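Local atomic coordinates of Endonuclease/exonuclease/phosphatase (PDB entry 4RUW), a protein that belongs to the endonuclease/exonuclease/phosphatase family, with a DNase I-like two-sheet domain that carries a zinc ion and an Ig-like domain after it. Residues 61-66 and 78-83; 96-101 and 108-113; 125-130 and 155-160; 147-152 and 178-183. One frame throughout, in Å; residues are numbered along the deposited sequence. Where two conformers were deposited one is given.

How the contacts relate
All four contacts lie in the DNase I-like part of the chain. Contact 1 closes first, packing strand 55-62 and the turn after it against helix 77-87. Contact 2 follows in series and closes the short zinc-binding loop between strand 91-98 and helix 110-118. The two touch: Thr65 N meets Glu96 O at 2.9 Å, a probable hydrogen bond. Contacts 3 and 4 cross: their segments alternate, 125-130, 147-152, 155-160, 178-183. Contact 3 joins edge strand 125-133 to the start of the second sheet. Contact 4 packs strand 146-153 onto strand 179-188. Both join the two sheets, contact 3 at a margin and contact 4 in the buried interior, while contacts 1 and 2 bind helices to the first sheet.

Contact 1: 61-66 and 78-83; sequences WNIHTA and PRIAAV
Ile80 of helix 77-87 packs against Trp61 near the end of strand 55-62 and Ile63 and Ala66 in the turn after it. Strand 55-62, helix 77-87 and strand 91-98 form a beta-alpha-beta unit, and this contact packs the helix on the end of its first strand and the turn that follows. From CB, the Ile80 side chain splits into two branches. CG2, anti to the backbone N, touches both Trp61 CZ3 and Ile63 CG2, each at 3.8 Å. The other branch begins at CG1, which meets Ala66 CB at 3.7 Å. It bends back at chi2 (-57°), and its tip CD1 then reaches Trp61 CH2 at 3.6 Å. Ile63 CG2 also lies over one face of the indole, near its rim. All five touching residues are buried, and side chain to side chain the contact is apolar. One turn along the helix, Val83 crosses the Trp61 ring at about a right angle and meets its six-membered part. The indole nitrogen is held elsewhere, by a hydrogen bond from NE1 to His321 O. The turn after the strand is shaped by its own bonds. Asn62 OD1 accepts from His64 N at 3.1 Å, which makes an Asx turn, and Ala66 N bonds to Ile63 O. At the far rim of the indole, Ile80 O lies in the ring plane, 3.6 Å from Trp61 CZ3.

Contact 2: 96-101 and 108-113; sequences EVHRDA and GDQPAR. With ZN (zinc ion), chain B.
His98 and Gln110 are joined by two hydrogen bonds. His98 N gives a nearly straight bond to Gln110 OE1 (2.9 Å, 168°), in the amide plane and on a lone pair. Gln110 N returns a bond to His98 O at 3.1 Å. Asp100 N adds a third, to Gly108 O at 2.9 Å, from above the carbonyl plane. Arg99 and Asp109 form a single backbone bridge. The far end of the Gln110 amide is held by Thr65 O and Glu77 OE2, both bonded to NE2. Among charged groups, Arg99 and Asp109 run side by side without a direct salt bridge. Water 1 links Arg99 NH1 to Asp109 OD1. The same OD1 caps helix 110-118 by accepting from Ala112 N. Apolar contact is small: Val97 CG1 rests on Pro111 CD at 3.9 Å. Metal bonds complete the set. His98 ND1 binds zinc at 2.0 Å and Asp100 OD2 at 1.9 Å, with His107 and His137 as the other ligands. Asp100 OD1 accepts from Ser146 N. The bonds to His98 N and O and to Asp100 N thus fix the main chain that carries two zinc ligands, and Ser146 N steadies the Asp100 carboxylate.

Contact 3: 125-130 and 155-160; sequences HTWFGL and HPFVGG
His125 lays its imidazole over Pro156. Pro156 CA sits 3.5 Å from the ring centroid and only 5° off the ring normal, a CH-pi contact over the middle of the face. Chi1 of -51° sets His125 CG beside the backbone N and carries the ring alongside the proline, pointing the same way. His125 CD2 also approaches His155 O at 3.3 Å. The CB of His125 makes a second CH-pi contact, over one face of the Phe157 ring, with 4.0 Å to the centroid. Thr126 turns its side chain away, and its backbone passes the rim of the same phenyl group. Its carbonyl carbon lies at the ring edge, in plane, 3.7 Å from Phe157 CE2. Trp127 comes next and points back toward segment 155-160. Its CB meets Phe157 CE2 at 4.1 Å. The outer end of the indole rests on Gly160, with CZ3 and CH2 both 3.8 Å from Gly160 CA. Trp127 also touches Leu182 of strand 179-188, and Phe157 touches Val184 of the same strand. The contact between the segments is thus made by ring faces, ring edges and backbone. Strand 125-133 is the outermost strand of one sheet and 157-166 that of the other, so the contact closes one margin of the two-sheet sandwich of the DNase I-like fold.

Contact 4: 147-152 and 178-183; sequences NGNVVM and RRSLLT
Ser180 faces Asn149 through two waters. Water 2 accepts from Ser180 N at 3.0 Å and from Asn149 ND2 at 3.2 Å. Water 3 takes the second route, donating to Ser180 OG at 2.8 Å and accepting from Asn149 ND2 at 3.0 Å. The amide nitrogen thus gives both of its waters a hydrogen bond, while its partner atom OD1 accepts from Asn95 ND2 in the neighbouring strand 91-98. Ser180 OG bonds in addition to Leu130 O, so the hydroxyl ties strand 179-188 to strand 125-133 as well. Ser180 O is taken by Thr199 OG1 of its own sheet. Leu181 then points away from strand 146-153. Leu182 turns toward it and carries the apolar part of the contact. Its CG is anti to the backbone N (chi1 169°), and methyl CD2 is the branch that touches. That methyl lies 3.6 Å from Asn149 O and 3.9 Å from Val151 CG2, and the Leu182 and Val151 side chains cross at a slant. The strands 147-152 and 179-183 run 7.7 Å apart at closest approach and 19° from parallel. They belong to different sheets, and this buried contact, water-bridged at Ser180 and apolar at Leu182, is part of the core between the two facing sheets of the DNase I-like sandwich.

Contact 1: 61-66 and 78-83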
loop_
_atom_site.group_PDB
_atom_site.type_symbol
_atom_site.label_atom_id
_atom_site.label_comp_id
_atom_site.label_asym_id
_atom_site.label_seq_id
_atom_site.Cartn_x
_atom_site.Cartn_y
_atom_site.Cartn_z
ATOM N N TRP A 61 -7.813 -6.389 0.328
ATOM C CA TRP A 61 -7.805 -7.756 0.817
ATOM C C TRP A 61 -7.460 -8.744 -0.277
ATOM O O TRP A 61 -8.124 -8.796 -1.311
ATOM C CB TRP A 61 -9.188 -8.114 1.370
ATOM C CG TRP A 61 -9.245 -9.289 2.298
ATOM C CD1 TRP A 61 -8.194 -9.995 2.832
ATOM C CD2 TRP A 61 -10.436 -9.898 2.818
ATOM N NE1 TRP A 61 -8.669 -11.002 3.649
ATOM C CE2 TRP A 61 -10.042 -10.957 3.657
ATOM C CE3 TRP A 61 -11.804 -9.646 2.656
ATOM C CZ2 TRP A 61 -10.962 -11.756 4.335
ATOM C CZ3 TRP A 61 -12.711 -10.437 3.321
ATOM C CH2 TRP A 61 -12.287 -11.483 4.149
ATOM N N ASN A 62 -6.443 -9.560 -0.027
ATOM C CA ASN A 62 -6.167 -10.717 -0.861
ATOM C C ASN A 62 -7.045 -11.839 -0.323
ATOM O O ASN A 62 -6.834 -12.311 0.797
ATOM C CB ASN A 62 -4.685 -11.070 -0.774
ATOM C CG ASN A 62 -4.319 -12.292 -1.598
ATOM O OD1 ASN A 62 -5.123 -13.206 -1.778
ATOM N ND2 ASN A 62 -3.085 -12.316 -2.099
ATOM N N ILE A 63 -8.052 -12.229 -1.099
ATOM C CA ILE A 63 -9.075 -13.140 -0.602
ATOM C C ILE A 63 -8.797 -14.614 -0.877
ATOM O O ILE A 63 -9.624 -15.461 -0.531
ATOM C CB ILE A 63 -10.489 -12.783 -1.134
ATOM C CG1 ILE A 63 -10.611 -13.036 -2.648
ATOM C CG2 ILE A 63 -10.848 -11.355 -0.756
ATOM C CD1 ILE A 63 -12.053 -13.078 -3.146
ATOM N N HIS A 64 -7.658 -14.925 -1.503
ATOM C CA HIS A 64 -7.273 -16.321 -1.740
ATOM C C HIS A 64 -8.405 -17.106 -2.434
ATOM O O HIS A 64 -8.735 -18.229 -2.041
ATOM C CB HIS A 64 -6.884 -16.985 -0.413
ATOM C CG HIS A 64 -6.211 -18.316 -0.565
ATOM N ND1 HIS A 64 -6.764 -19.489 -0.104
ATOM C CD2 HIS A 64 -5.021 -18.652 -1.123
ATOM C CE1 HIS A 64 -5.949 -20.497 -0.375
ATOM N NE2 HIS A 64 -4.888 -20.014 -0.996
ATOM N N THR A 65 -8.989 -16.512 -3.477
ATOM C CA THR A 65 -10.127 -17.102 -4.204
ATOM C C THR A 65 -11.266 -17.573 -3.302
ATOM O O THR A 65 -11.997 -18.505 -3.647
ATOM C CB THR A 65 -9.705 -18.230 -5.186
ATOM O OG1 THR A 65 -9.066 -19.308 -4.489
ATOM C CG2 THR A 65 -8.759 -17.688 -6.230
ATOM N N ALA A 66 -11.440 -16.882 -2.178
ATOM C CA ALA A 66 -12.475 -17.190 -1.183
ATOM C C ALA A 66 -12.366 -18.581 -0.572
ATOM O O ALA A 66 -13.333 -19.095 -0.018
ATOM C CB ALA A 66 -13.887 -16.943 -1.736
ATOM N N PRO A 78 -19.526 -16.163 0.478
ATOM C CA PRO A 78 -20.296 -15.487 1.539
ATOM C C PRO A 78 -19.470 -15.083 2.750
ATOM O O PRO A 78 -19.738 -14.070 3.376
ATOM C CB PRO A 78 -21.340 -16.537 1.937
ATOM C CG PRO A 78 -21.565 -17.293 0.683
ATOM C CD PRO A 78 -20.202 -17.399 0.039
ATOM N N ARG A 79 -18.474 -15.864 3.085
ATOM C CA ARG A 79 -17.632 -15.569 4.212
ATOM C C ARG A 79 -16.805 -14.288 3.936
ATOM O O ARG A 79 -16.675 -13.454 4.761
ATOM C CB ARG A 79 -16.767 -16.782 4.453
ATOM C CG ARG A 79 -16.282 -16.905 5.818
ATOM C CD ARG A 79 -15.667 -18.258 6.052
ATOM N NE ARG A 79 -14.877 -18.163 7.241
ATOM C CZ ARG A 79 -14.050 -19.081 7.666
ATOM N NH1 ARG A 79 -13.878 -20.196 7.004
ATOM N NH2 ARG A 79 -13.386 -18.890 8.750
ATOM N N ILE A 80 -16.296 -14.155 2.723
ATOM C CA ILE A 80 -15.600 -12.953 2.288
ATOM C C ILE A 80 -16.553 -11.751 2.314
ATOM O O ILE A 80 -16.229 -10.685 2.849
ATOM C CB ILE A 80 -15.024 -13.150 0.860
ATOM C CG1 ILE A 80 -13.990 -14.291 0.829
ATOM C CG2 ILE A 80 -14.450 -11.844 0.305
ATOM C CD1 ILE A 80 -12.832 -14.131 1.786
ATOM N N ALA A 81 -17.733 -11.919 1.731
ATOM C CA ALA A 81 -18.696 -10.834 1.664
ATOM C C ALA A 81 -19.125 -10.355 3.045
ATOM O O ALA A 81 -19.331 -9.168 3.254
ATOM C CB ALA A 81 -19.898 -11.252 0.845
ATOM N N ALA A 82 -19.274 -11.282 3.986
ATOM C CA ALA A 82 -19.715 -10.909 5.330
ATOM C C ALA A 82 -18.684 -10.013 6.020
ATOM O O ALA A 82 -19.043 -9.093 6.750
ATOM C CB ALA A 82 -20.011 -12.145 6.172
ATOM N N VAL A 83 -17.402 -10.270 5.779
ATOM C CA VAL A 83 -16.354 -9.423 6.340
ATOM C C VAL A 83 -16.401 -8.027 5.713
ATOM O O VAL A 83 -16.361 -7.016 6.422
ATOM C CB VAL A 83 -14.958 -10.044 6.157
ATOM C CG1 VAL A 83 -13.869 -9.027 6.481
ATOM C CG2 VAL A 83 -14.813 -11.287 7.030
#

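Contact 2: 96-101 and 108-113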
loop_
_atom_site.group_PDB
_atom_site.type_symbol
_atom_site.label_atom_id
_atom_site.label_comp_id
_atom_site.label_asym_id
_atom_site.label_seq_id
_atom_site.Cartn_x
_atom_site.Cartn_y
_atom_site.Cartn_z
ATOM N N GLU A 96 -6.709 -11.806 -5.971
ATOM C CA GLU A 96 -6.963 -13.242 -6.062
ATOM C C GLU A 96 -8.452 -13.559 -6.170
ATOM O O GLU A 96 -8.988 -14.388 -5.434
ATOM C CB GLU A 96 -6.316 -13.993 -4.899
ATOM C CG GLU A 96 -4.801 -13.990 -4.948
ATOM C CD GLU A 96 -4.267 -14.680 -6.189
ATOM O OE1 GLU A 96 -4.506 -15.898 -6.339
ATOM O OE2 GLU A 96 -3.621 -14.006 -7.020
ATOM N N VAL A 97 -9.105 -12.896 -7.117
ATOM C CA VAL A 97 -10.488 -13.159 -7.442
ATOM C C VAL A 97 -10.498 -13.835 -8.810
ATOM O O VAL A 97 -9.980 -13.277 -9.780
ATOM C CB VAL A 97 -11.313 -11.843 -7.504
ATOM C CG1 VAL A 97 -12.782 -12.160 -7.735
ATOM C CG2 VAL A 97 -11.123 -11.006 -6.246
ATOM N N HIS A 98 -11.051 -15.045 -8.884
ATOM C CA HIS A 98 -11.057 -15.783 -10.146
ATOM C C HIS A 98 -12.356 -15.616 -10.910
ATOM O O HIS A 98 -13.428 -15.413 -10.332
ATOM C CB HIS A 98 -10.775 -17.278 -9.948
ATOM C CG HIS A 98 -9.319 -17.590 -9.776
ATOM N ND1 HIS A 98 -8.819 -18.868 -9.947
ATOM C CD2 HIS A 98 -8.277 -16.792 -9.455
ATOM C CE1 HIS A 98 -7.502 -18.825 -9.736
ATOM N NE2 HIS A 98 -7.158 -17.593 -9.437
ATOM N N ARG A 99 -12.245 -15.697 -12.228
ATOM C CA ARG A 99 -13.410 -15.791 -13.075
ATOM C C ARG A 99 -13.133 -16.956 -14.015
ATOM O O ARG A 99 -12.415 -16.814 -15.011
ATOM C CB ARG A 99 -13.642 -14.479 -13.824
ATOM C CG ARG A 99 -14.884 -14.491 -14.694
ATOM C CD ARG A 99 -15.487 -13.109 -14.833
ATOM N NE ARG A 99 -14.730 -12.248 -15.734
ATOM C CZ ARG A 99 -15.005 -10.962 -15.932
ATOM N NH1 ARG A 99 -16.008 -10.388 -15.282
ATOM N NH2 ARG A 99 -14.277 -10.243 -16.772
ATOM N N ASP A 100 -13.668 -18.122 -13.657
ATOM C CA ASP A 100 -13.309 -19.388 -14.300
ATOM C C ASP A 100 -14.490 -20.024 -15.011
ATOM O O ASP A 100 -15.603 -20.026 -14.486
ATOM C CB ASP A 100 -12.857 -20.428 -13.270
ATOM C CG ASP A 100 -11.630 -20.028 -12.487
ATOM O OD1 ASP A 100 -10.811 -19.186 -12.947
ATOM O OD2 ASP A 100 -11.474 -20.593 -11.379
ATOM N N ALA A 101 -14.229 -20.611 -16.176
ATOM C CA ALA A 101 -15.171 -21.510 -16.832
ATOM C C ALA A 101 -15.257 -22.810 -16.014
ATOM O O ALA A 101 -14.409 -23.062 -15.166
ATOM C CB ALA A 101 -14.688 -21.795 -18.256
ATOM N N GLY A 108 -15.609 -20.777 -10.536
ATOM C CA GLY A 108 -16.759 -20.109 -11.116
ATOM C C GLY A 108 -16.535 -18.619 -11.308
ATOM O O GLY A 108 -15.399 -18.150 -11.350
ATOM N N ASP A 109 -17.626 -17.873 -11.423
ATOM C CA ASP A 109 -17.578 -16.435 -11.670
ATOM C C ASP A 109 -17.592 -15.693 -10.332
ATOM O O ASP A 109 -18.639 -15.239 -9.859
ATOM C CB ASP A 109 -18.779 -16.022 -12.530
ATOM C CG ASP A 109 -18.669 -14.606 -13.081
ATOM O OD1 ASP A 109 -17.927 -13.778 -12.511
ATOM O OD2 ASP A 109 -19.360 -14.320 -14.082
ATOM N N GLN A 110 -16.425 -15.561 -9.711
ATOM C CA GLN A 110 -16.386 -14.950 -8.382
ATOM C C GLN A 110 -16.796 -13.473 -8.347
ATOM O O GLN A 110 -17.470 -13.062 -7.408
ATOM C CB GLN A 110 -15.040 -15.184 -7.691
ATOM C CG GLN A 110 -14.658 -16.651 -7.644
ATOM C CD GLN A 110 -13.565 -16.921 -6.644
ATOM O OE1 GLN A 110 -12.440 -16.440 -6.785
ATOM N NE2 GLN A 110 -13.889 -17.697 -5.616
ATOM N N PRO A 111 -16.404 -12.671 -9.358
ATOM C CA PRO A 111 -16.872 -11.280 -9.304
ATOM C C PRO A 111 -18.402 -11.185 -9.320
ATOM O O PRO A 111 -18.968 -10.376 -8.584
ATOM C CB PRO A 111 -16.272 -10.659 -10.573
ATOM C CG PRO A 111 -15.060 -11.477 -10.841
ATOM C CD PRO A 111 -15.439 -12.871 -10.457
ATOM N N ALA A 112 -19.065 -12.012 -10.121
ATOM C CA ALA A 112 -20.519 -11.976 -10.176
ATOM C C ALA A 112 -21.122 -12.431 -8.851
ATOM O O ALA A 112 -22.118 -11.875 -8.387
ATOM C CB ALA A 112 -21.029 -12.829 -11.316
ATOM N N ARG A 113 -20.521 -13.441 -8.233
ATOM C CA ARG A 113 -21.036 -13.943 -6.968
ATOM C C ARG A 113 -20.856 -12.916 -5.842
ATOM O O ARG A 113 -21.762 -12.687 -5.037
ATOM C CB ARG A 113 -20.375 -15.280 -6.626
ATOM C CG ARG A 113 -20.818 -15.882 -5.306
ATOM C CD ARG A 113 -22.324 -16.043 -5.206
ATOM N NE ARG A 113 -22.660 -16.812 -4.010
ATOM C CZ ARG A 113 -23.808 -16.726 -3.348
ATOM N NH1 ARG A 113 -24.764 -15.904 -3.759
ATOM N NH2 ARG A 113 -23.988 -17.463 -2.263
HETATM ZN ZN ZN B . -9.893 -20.501 -10.308
HETATM O O HOH W 1 -18.032 -11.437 -13.676
#

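Contact 3: 125-130 and 155-160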
loop_
_atom_site.group_PDB
_atom_site.type_symbol
_atom_site.label_atom_id
_atom_site.label_comp_id
_atom_site.label_asym_id
_atom_site.label_seq_id
_atom_site.Cartn_x
_atom_site.Cartn_y
_atom_site.Cartn_z
ATOM N N HIS A 125 -21.124 -1.038 -7.819
ATOM C CA HIS A 125 -20.154 -0.623 -8.831
ATOM C C HIS A 125 -18.924 -1.494 -8.679
ATOM O O HIS A 125 -18.216 -1.403 -7.681
ATOM C CB HIS A 125 -19.814 0.853 -8.651
ATOM C CG HIS A 125 -21.025 1.722 -8.574
ATOM N ND1 HIS A 125 -21.795 2.019 -9.672
ATOM C CD2 HIS A 125 -21.624 2.331 -7.518
ATOM C CE1 HIS A 125 -22.812 2.782 -9.307
ATOM N NE2 HIS A 125 -22.722 2.989 -8.003
ATOM N N THR A 126 -18.695 -2.369 -9.653
ATOM C CA THR A 126 -17.614 -3.338 -9.568
ATOM C C THR A 126 -16.839 -3.384 -10.877
ATOM O O THR A 126 -17.419 -3.236 -11.956
ATOM C CB THR A 126 -18.151 -4.753 -9.292
ATOM O OG1 THR A 126 -18.939 -5.192 -10.407
ATOM C CG2 THR A 126 -18.985 -4.779 -8.020
ATOM N N TRP A 127 -15.531 -3.600 -10.776
ATOM C CA TRP A 127 -14.713 -3.772 -11.964
ATOM C C TRP A 127 -13.695 -4.880 -11.741
ATOM O O TRP A 127 -13.023 -4.914 -10.715
ATOM C CB TRP A 127 -13.982 -2.478 -12.334
ATOM C CG TRP A 127 -13.583 -2.485 -13.768
ATOM C CD1 TRP A 127 -12.507 -3.119 -14.318
ATOM C CD2 TRP A 127 -14.291 -1.879 -14.855
ATOM N NE1 TRP A 127 -12.493 -2.930 -15.676
ATOM C CE2 TRP A 127 -13.577 -2.169 -16.032
ATOM C CE3 TRP A 127 -15.454 -1.109 -14.941
ATOM C CZ2 TRP A 127 -13.986 -1.715 -17.287
ATOM C CZ3 TRP A 127 -15.862 -0.661 -16.186
ATOM C CH2 TRP A 127 -15.130 -0.964 -17.341
ATOM N N PHE A 128 -13.581 -5.773 -12.718
ATOM C CA PHE A 128 -12.618 -6.869 -12.690
ATOM C C PHE A 128 -11.490 -6.548 -13.669
ATOM O O PHE A 128 -11.736 -6.316 -14.863
ATOM C CB PHE A 128 -13.332 -8.157 -13.108
ATOM C CG PHE A 128 -12.439 -9.368 -13.262
ATOM C CD1 PHE A 128 -12.164 -10.186 -12.180
ATOM C CD2 PHE A 128 -11.927 -9.726 -14.505
ATOM C CE1 PHE A 128 -11.389 -11.330 -12.325
ATOM C CE2 PHE A 128 -11.143 -10.868 -14.653
ATOM C CZ PHE A 128 -10.876 -11.667 -13.565
ATOM N N GLY A 129 -10.258 -6.522 -13.169
ATOM C CA GLY A 129 -9.098 -6.245 -13.997
ATOM C C GLY A 129 -8.269 -7.502 -14.156
ATOM O O GLY A 129 -7.579 -7.916 -13.227
ATOM N N LEU A 130 -8.347 -8.112 -15.331
ATOM C CA LEU A 130 -7.663 -9.361 -15.610
ATOM C C LEU A 130 -6.157 -9.278 -15.370
ATOM O O LEU A 130 -5.511 -8.326 -15.810
ATOM C CB LEU A 130 -7.918 -9.724 -17.070
ATOM C CG LEU A 130 -7.246 -10.978 -17.608
ATOM C CD1 LEU A 130 -7.818 -12.206 -16.946
ATOM C CD2 LEU A 130 -7.414 -11.039 -19.123
ATOM N N HIS A 155 -19.878 3.794 -4.488
ATOM C CA HIS A 155 -19.985 5.062 -5.202
ATOM C C HIS A 155 -19.673 4.861 -6.675
ATOM O O HIS A 155 -18.857 4.021 -7.029
ATOM C CB HIS A 155 -19.036 6.075 -4.572
ATOM C CG HIS A 155 -19.158 6.144 -3.088
ATOM N ND1 HIS A 155 -20.309 6.574 -2.464
ATOM C CD2 HIS A 155 -18.309 5.776 -2.100
ATOM C CE1 HIS A 155 -20.146 6.506 -1.156
ATOM N NE2 HIS A 155 -18.941 6.023 -0.907
ATOM N N PRO A 156 -20.342 5.619 -7.550
ATOM C CA PRO A 156 -20.205 5.367 -8.987
ATOM C C PRO A 156 -18.810 5.635 -9.534
ATOM O O PRO A 156 -18.055 6.462 -9.017
ATOM C CB PRO A 156 -21.219 6.333 -9.618
ATOM C CG PRO A 156 -21.436 7.374 -8.605
ATOM C CD PRO A 156 -21.280 6.714 -7.267
ATOM N N PHE A 157 -18.477 4.910 -10.593
ATOM C CA PHE A 157 -17.247 5.140 -11.328
ATOM C C PHE A 157 -17.411 6.336 -12.261
ATOM O O PHE A 157 -18.517 6.640 -12.712
ATOM C CB PHE A 157 -16.888 3.912 -12.163
ATOM C CG PHE A 157 -16.614 2.675 -11.353
ATOM C CD1 PHE A 157 -15.953 2.743 -10.138
ATOM C CD2 PHE A 157 -17.003 1.433 -11.825
ATOM C CE1 PHE A 157 -15.697 1.591 -9.408
ATOM C CE2 PHE A 157 -16.753 0.283 -11.101
ATOM C CZ PHE A 157 -16.099 0.362 -9.891
ATOM N N VAL A 158 -16.300 7.009 -12.543
ATOM C CA VAL A 158 -16.243 8.029 -13.578
ATOM C C VAL A 158 -15.448 7.415 -14.720
ATOM O O VAL A 158 -14.239 7.191 -14.596
ATOM C CB VAL A 158 -15.541 9.302 -13.072
ATOM C CG1 VAL A 158 -15.531 10.381 -14.159
ATOM C CG2 VAL A 158 -16.210 9.801 -11.796
ATOM N N GLY A 159 -16.121 7.116 -15.825
ATOM C CA GLY A 159 -15.502 6.338 -16.880
ATOM C C GLY A 159 -15.395 4.889 -16.438
ATOM O O GLY A 159 -16.123 4.450 -15.548
ATOM N N GLY A 160 -14.488 4.144 -17.056
ATOM C CA GLY A 160 -14.348 2.729 -16.761
ATOM C C GLY A 160 -12.980 2.364 -16.221
ATOM O O GLY A 160 -12.108 3.222 -16.047
#

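Contact 4: 147-152 and 178-183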
loop_
_atom_site.group_PDB
_atom_site.type_symbol
_atom_site.label_atom_id
_atom_site.label_comp_id
_atom_site.label_asym_id
_atom_site.label_seq_id
_atom_site.Cartn_x
_atom_site.Cartn_y
_atom_site.Cartn_z
ATOM N N ASN A 147 -7.541 -14.974 -13.354
ATOM C CA ASN A 147 -7.426 -14.235 -12.111
ATOM C C ASN A 147 -7.524 -12.749 -12.395
ATOM O O ASN A 147 -7.084 -12.279 -13.451
ATOM C CB ASN A 147 -6.095 -14.524 -11.421
ATOM C CG ASN A 147 -5.979 -13.809 -10.095
ATOM O OD1 ASN A 147 -6.618 -14.191 -9.132
ATOM N ND2 ASN A 147 -5.213 -12.724 -10.060
ATOM N N GLY A 148 -8.095 -12.008 -11.454
ATOM C CA GLY A 148 -8.125 -10.565 -11.547
ATOM C C GLY A 148 -7.963 -9.869 -10.208
ATOM O O GLY A 148 -8.106 -10.484 -9.137
ATOM N N ASN A 149 -7.645 -8.580 -10.283
ATOM C CA ASN A 149 -7.850 -7.655 -9.181
ATOM C C ASN A 149 -9.214 -7.011 -9.364
ATOM O O ASN A 149 -9.634 -6.788 -10.494
ATOM C CB ASN A 149 -6.747 -6.608 -9.178
ATOM C CG ASN A 149 -5.387 -7.226 -9.014
ATOM O OD1 ASN A 149 -5.169 -8.016 -8.091
ATOM N ND2 ASN A 149 -4.468 -6.900 -9.915
ATOM N N VAL A 150 -9.913 -6.750 -8.265
ATOM C CA VAL A 150 -11.261 -6.202 -8.335
ATOM C C VAL A 150 -11.364 -4.934 -7.506
ATOM O O VAL A 150 -10.765 -4.845 -6.435
ATOM C CB VAL A 150 -12.296 -7.252 -7.847
ATOM C CG1 VAL A 150 -13.664 -6.624 -7.570
ATOM C CG2 VAL A 150 -12.406 -8.400 -8.850
ATOM N N VAL A 151 -12.087 -3.947 -8.027
ATOM C CA VAL A 151 -12.518 -2.809 -7.229
ATOM C C VAL A 151 -14.029 -2.894 -7.082
ATOM O O VAL A 151 -14.737 -3.031 -8.078
ATOM C CB VAL A 151 -12.129 -1.463 -7.872
ATOM C CG1 VAL A 151 -12.749 -0.292 -7.087
ATOM C CG2 VAL A 151 -10.614 -1.324 -7.932
HETATM N N MSE A 152 -14.509 -2.837 -5.843
HETATM C CA MSE A 152 -15.938 -2.739 -5.565
HETATM C C MSE A 152 -16.180 -1.458 -4.790
HETATM O O MSE A 152 -15.403 -1.092 -3.913
HETATM C CB MSE A 152 -16.459 -3.929 -4.753
HETATM C CG MSE A 152 -16.208 -5.293 -5.394
HETATM SE SE MSE A 152 -16.951 -6.809 -4.404
HETATM C CE MSE A 152 -18.840 -6.518 -4.797
ATOM N N ARG A 178 1.101 -12.347 -15.937
ATOM C CA ARG A 178 0.631 -12.855 -14.652
ATOM C C ARG A 178 0.099 -11.773 -13.719
ATOM O O ARG A 178 -0.714 -12.073 -12.838
ATOM C CB ARG A 178 1.746 -13.607 -13.928
ATOM C CG ARG A 178 2.297 -14.784 -14.704
ATOM C CD ARG A 178 3.497 -15.401 -14.007
ATOM N NE ARG A 178 4.100 -16.437 -14.842
ATOM C CZ ARG A 178 3.741 -17.717 -14.837
ATOM N NH1 ARG A 178 2.779 -18.139 -14.026
ATOM N NH2 ARG A 178 4.344 -18.576 -15.649
ATOM N N ARG A 179 0.565 -10.533 -13.879
ATOM C CA ARG A 179 0.233 -9.456 -12.943
ATOM C C ARG A 179 -0.238 -8.246 -13.730
ATOM O O ARG A 179 0.210 -8.019 -14.866
ATOM C CB ARG A 179 1.465 -9.059 -12.121
ATOM C CG ARG A 179 2.131 -10.216 -11.384
ATOM C CD ARG A 179 1.217 -10.882 -10.381
ATOM N NE ARG A 179 1.896 -12.009 -9.753
ATOM C CZ ARG A 179 1.395 -12.725 -8.756
ATOM N NH1 ARG A 179 0.200 -12.424 -8.270
ATOM N NH2 ARG A 179 2.096 -13.730 -8.242
ATOM N N SER A 180 -1.124 -7.448 -13.147
ATOM C CA SER A 180 -1.530 -6.202 -13.790
ATOM C C SER A 180 -1.991 -5.172 -12.776
ATOM O O SER A 180 -2.205 -5.488 -11.598
ATOM C CB SER A 180 -2.632 -6.446 -14.825
ATOM O OG SER A 180 -3.847 -6.818 -14.195
ATOM N N LEU A 181 -2.134 -3.940 -13.251
ATOM C CA LEU A 181 -2.643 -2.824 -12.474
ATOM C C LEU A 181 -4.017 -2.449 -13.009
ATOM O O LEU A 181 -4.196 -2.332 -14.225
ATOM C CB LEU A 181 -1.698 -1.638 -12.635
ATOM C CG LEU A 181 -2.210 -0.276 -12.180
ATOM C CD1 LEU A 181 -2.342 -0.222 -10.676
ATOM C CD2 LEU A 181 -1.305 0.829 -12.690
ATOM N N LEU A 182 -4.985 -2.288 -12.106
ATOM C CA LEU A 182 -6.321 -1.819 -12.456
ATOM C C LEU A 182 -6.509 -0.416 -11.894
ATOM O O LEU A 182 -6.293 -0.187 -10.710
ATOM C CB LEU A 182 -7.382 -2.750 -11.870
ATOM C CG LEU A 182 -8.828 -2.254 -11.935
ATOM C CD1 LEU A 182 -9.258 -2.017 -13.381
ATOM C CD2 LEU A 182 -9.758 -3.228 -11.232
ATOM N N THR A 183 -6.912 0.525 -12.745
ATOM C CA THR A 183 -7.163 1.887 -12.299
ATOM C C THR A 183 -8.586 2.294 -12.651
ATOM O O THR A 183 -9.027 2.112 -13.784
ATOM C CB THR A 183 -6.163 2.874 -12.948
ATOM O OG1 THR A 183 -4.832 2.506 -12.564
ATOM C CG2 THR A 183 -6.451 4.307 -12.522
HETATM O O HOH W 2 -1.740 -8.407 -10.403
HETATM O O HOH W 3 -5.735 -5.805 -12.379
#